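Local structure of glutathione S-transferase (Burkholderia xenovorans, 2DSA) at residues A[160-165]-A[180-185]. The protein probably acts as a glutathione transferase, binding glutathione together with a biphenyl-breakdown metabolite and reductively dechlorinating chlorinated relatives of that metabolite. Sequence-based numbering, arbitrary orientation.
With HPX ((2Z,4E)-2-hydroxy-6-oxo-6-phenylhexa-2,4-dienoic acid), chain F.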
ATOM      1  N   VAL A 160       8.997   1.257  12.478  1.00 34.17           N
ATOM      2  CA  VAL A 160       7.873   1.756  13.265  1.00 34.17           C
ATOM      3  C   VAL A 160       6.833   0.653  13.544  1.00 34.72           C
ATOM      4  O   VAL A 160       6.383   0.487  14.682  1.00 34.69           O
ATOM      5  CB  VAL A 160       7.227   2.992  12.605  1.00 33.86           C
ATOM      6  CG1 VAL A 160       5.861   3.325  13.244  1.00 33.40           C
ATOM      7  CG2 VAL A 160       8.187   4.200  12.678  1.00 33.89           C
ATOM      8  N   VAL A 161       6.453  -0.071  12.496  1.00 35.18           N
ATOM      9  CA  VAL A 161       5.559  -1.215  12.607  1.00 35.51           C
ATOM     10  C   VAL A 161       6.160  -2.270  13.549  1.00 35.88           C
ATOM     11  O   VAL A 161       5.476  -2.756  14.430  1.00 36.22           O
ATOM     12  CB  VAL A 161       5.201  -1.816  11.205  1.00 35.43           C
ATOM     13  CG1 VAL A 161       4.394  -3.120  11.343  1.00 34.40           C
ATOM     14  CG2 VAL A 161       4.419  -0.798  10.343  1.00 35.52           C
ATOM     15  N   LEU A 162       7.437  -2.604  13.385  1.00 37.14           N
ATOM     16  CA  LEU A 162       8.093  -3.545  14.311  1.00 38.37           C
ATOM     17  C   LEU A 162       8.019  -3.114  15.779  1.00 39.70           C
ATOM     18  O   LEU A 162       7.850  -3.954  16.669  1.00 40.08           O
ATOM     19  CB  LEU A 162       9.532  -3.851  13.907  1.00 37.59           C
ATOM     20  CG  LEU A 162       9.766  -4.667  12.630  1.00 36.75           C
ATOM     21  CD1 LEU A 162      11.271  -4.838  12.401  1.00 35.41           C
ATOM     22  CD2 LEU A 162       9.036  -6.020  12.647  1.00 33.85           C
ATOM     23  N   GLY A 163       8.128  -1.807  16.017  1.00 40.94           N
ATOM     24  CA  GLY A 163       8.031  -1.237  17.355  1.00 42.26           C
ATOM     25  C   GLY A 163       6.703  -1.502  18.047  1.00 43.20           C
ATOM     26  O   GLY A 163       6.611  -1.451  19.271  1.00 44.34           O
ATOM     27  N   TRP A 164       5.675  -1.811  17.277  1.00 43.76           N
ATOM     28  CA  TRP A 164       4.361  -2.086  17.849  1.00 44.59           C
ATOM     29  C   TRP A 164       4.265  -3.432  18.555  1.00 45.59           C
ATOM     30  O   TRP A 164       3.325  -3.670  19.314  1.00 45.48           O
ATOM     31  CB  TRP A 164       3.293  -2.038  16.769  1.00 43.42           C
ATOM     32  CG  TRP A 164       3.076  -0.698  16.185  1.00 43.23           C
ATOM     33  CD1 TRP A 164       3.453   0.504  16.713  1.00 41.54           C
ATOM     34  CD2 TRP A 164       2.392  -0.411  14.963  1.00 40.43           C
ATOM     35  NE1 TRP A 164       3.062   1.522  15.885  1.00 42.55           N
ATOM     36  CE2 TRP A 164       2.404   0.993  14.803  1.00 41.58           C
ATOM     37  CE3 TRP A 164       1.768  -1.204  13.988  1.00 39.75           C
ATOM     38  CZ2 TRP A 164       1.819   1.630  13.699  1.00 41.08           C
ATOM     39  CZ3 TRP A 164       1.186  -0.578  12.886  1.00 41.86           C
ATOM     40  CH2 TRP A 164       1.220   0.836  12.752  1.00 41.86           C
ATOM     41  N   SER A 165       5.227  -4.309  18.285  1.00 46.87           N
ATOM     42  CA  SER A 165       5.153  -5.703  18.714  1.00 48.21           C
ATOM     43  C   SER A 165       5.151  -5.877  20.235  1.00 48.85           C
ATOM     44  O   SER A 165       4.452  -6.744  20.748  1.00 49.04           O
ATOM     45  CB  SER A 165       6.272  -6.509  18.067  1.00 47.83           C
ATOM     46  OG  SER A 165       7.502  -5.942  18.431  1.00 48.83           O
ATOM     47  N   ALA A 180      18.152  -7.192  15.292  1.00 39.02           N
ATOM     48  CA  ALA A 180      19.387  -6.569  14.828  1.00 38.97           C
ATOM     49  C   ALA A 180      19.077  -5.310  14.019  1.00 39.18           C
ATOM     50  O   ALA A 180      19.741  -4.284  14.177  1.00 39.48           O
ATOM     51  CB  ALA A 180      20.195  -7.547  14.000  1.00 39.10           C
ATOM     52  N   PHE A 181      18.056  -5.399  13.170  1.00 39.31           N
ATOM     53  CA  PHE A 181      17.590  -4.268  12.364  1.00 39.39           C
ATOM     54  C   PHE A 181      17.059  -3.136  13.246  1.00 39.63           C
ATOM     55  O   PHE A 181      17.358  -1.972  12.998  1.00 39.57           O
ATOM     56  CB  PHE A 181      16.535  -4.745  11.352  1.00 39.17           C
ATOM     57  CG  PHE A 181      15.782  -3.633  10.668  1.00 38.59           C
ATOM     58  CD1 PHE A 181      16.270  -3.060   9.496  1.00 38.59           C
ATOM     59  CD2 PHE A 181      14.565  -3.180  11.183  1.00 37.79           C
ATOM     60  CE1 PHE A 181      15.562  -2.043   8.859  1.00 37.48           C
ATOM     61  CE2 PHE A 181      13.857  -2.165  10.556  1.00 36.54           C
ATOM     62  CZ  PHE A 181      14.353  -1.601   9.396  1.00 37.62           C
ATOM     63  N   GLN A 182      16.291  -3.483  14.279  1.00 40.12           N
ATOM     64  CA  GLN A 182      15.764  -2.494  15.227  1.00 40.80           C
ATOM     65  C   GLN A 182      16.857  -1.673  15.890  1.00 41.56           C
ATOM     66  O   GLN A 182      16.719  -0.458  16.040  1.00 41.54           O
ATOM     67  CB  GLN A 182      14.932  -3.172  16.302  1.00 40.74           C
ATOM     68  CG  GLN A 182      13.587  -3.625  15.816  1.00 40.36           C
ATOM     69  CD  GLN A 182      12.778  -4.288  16.894  1.00 41.71           C
ATOM     70  OE1 GLN A 182      11.645  -3.884  17.176  1.00 43.16           O
ATOM     71  NE2 GLN A 182      13.354  -5.308  17.522  1.00 41.33           N
ATOM     72  N   GLY A 183      17.941  -2.341  16.284  1.00 41.97           N
ATOM     73  CA  GLY A 183      19.066  -1.675  16.928  1.00 42.54           C
ATOM     74  C   GLY A 183      19.880  -0.823  15.972  1.00 42.96           C
ATOM     75  O   GLY A 183      20.442   0.198  16.360  1.00 43.50           O
ATOM     76  N   ARG A 184      19.938  -1.260  14.720  1.00 43.25           N
ATOM     77  CA  ARG A 184      20.624  -0.562  13.645  1.00 43.26           C
ATOM     78  C   ARG A 184      19.935   0.769  13.319  1.00 43.11           C
ATOM     79  O   ARG A 184      20.599   1.794  13.158  1.00 44.04           O
ATOM     80  CB  ARG A 184      20.644  -1.467  12.410  1.00 43.54           C
ATOM     81  CG  ARG A 184      21.695  -1.131  11.386  1.00 44.62           C
ATOM     82  CD  ARG A 184      22.188  -2.381  10.663  1.00 48.18           C
ATOM     83  NE  ARG A 184      21.077  -3.211  10.216  1.00 50.32           N
ATOM     84  CZ  ARG A 184      20.928  -4.506  10.484  1.00 49.29           C
ATOM     85  NH1 ARG A 184      21.832  -5.187  11.191  1.00 47.94           N
ATOM     86  NH2 ARG A 184      19.864  -5.125  10.013  1.00 49.51           N
ATOM     87  N   VAL A 185      18.606   0.742  13.232  1.00 42.47           N
ATOM     88  CA  VAL A 185      17.806   1.913  12.891  1.00 41.27           C
ATOM     89  C   VAL A 185      17.496   2.782  14.111  1.00 41.26           C
ATOM     90  O   VAL A 185      17.604   4.010  14.044  1.00 40.74           O
ATOM     91  CB  VAL A 185      16.492   1.513  12.167  1.00 40.53           C
ATOM     92  CG1 VAL A 185      15.640   2.740  11.866  1.00 40.79           C
ATOM     93  CG2 VAL A 185      16.795   0.776  10.882  1.00 39.81           C
TER
HETATM   94  CB3 HPX F1225       1.593   3.402  20.561  0.50 39.45           C
HETATM   95  CB4 HPX F1225       2.146   2.126  20.620  0.50 40.28           C
HETATM   96  CB5 HPX F1225       1.739   1.146  19.711  0.50 40.07           C
HETATM   97  CB6 HPX F1225       0.786   1.454  18.745  0.50 39.39           C
HETATM   98  CB1 HPX F1225       0.236   2.727  18.685  0.50 39.30           C
HETATM   99  CB2 HPX F1225       0.638   3.701  19.594  0.50 39.03           C
HETATM  100  CA6 HPX F1225      -0.801   3.060  17.655  0.50 39.54           C
HETATM  101  OA4 HPX F1225      -1.561   3.996  17.857  0.50 40.30           O
HETATM  102  CA5 HPX F1225      -0.931   2.282  16.410  0.50 39.08           C
HETATM  103  CA4 HPX F1225      -2.160   2.008  15.989  0.50 39.47           C
HETATM  104  CA3 HPX F1225      -2.402   1.255  14.749  0.50 39.91           C
HETATM  105  CA2 HPX F1225      -3.607   1.248  14.163  0.50 40.22           C
HETATM  106  OA3 HPX F1225      -4.662   1.890  14.650  0.50 40.23           O
HETATM  107  CA1 HPX F1225      -3.776   0.506  12.938  0.50 40.46           C
HETATM  108  OA2 HPX F1225      -4.822   0.674  12.274  0.50 41.41           O
HETATM  109  OA1 HPX F1225      -2.861  -0.264  12.592  0.50 40.90           O
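Leu162 and Phe181 make the apolar part of this contact: CD1 of the leucine lies 3.9 Å from CD2 of the phenylalanine, approaching the ring obliquely, with the two side chains crossing at about a right angle. Val185 CG2, one turn on, lies over the rim of one face of the same ring, 3.6 Å above its plane. The chain of Gln182, anti about CB-CG (chi2 -180°), carries OE1 across to the other helix, where it stops 3.8 Å from Leu162 O, acceptor beside acceptor, in van der Waals contact without a bond. That carbonyl is engaged within its own segment, accepting from Ser165 N and from Ser165 OG at 2.7 Å, with a C=O...OG angle of 175°. The contact lies between helices 153-163 and 176-186 of the all-helical C-terminal domain of the GST fold. Ligand contacts fall to Trp164, which borders glutathione and has Val160 O and Val161 CA over the rim of one indole face and HPX CA5 over the rim of the opposite one; Trp164 CD1 is 3.5 Å from HPX CB6. A hydrogen bond from Trp164 NE1 to Gly8 O ties the indole to the N-terminal domain, while His106 and Phe113 meet it edge-to-face.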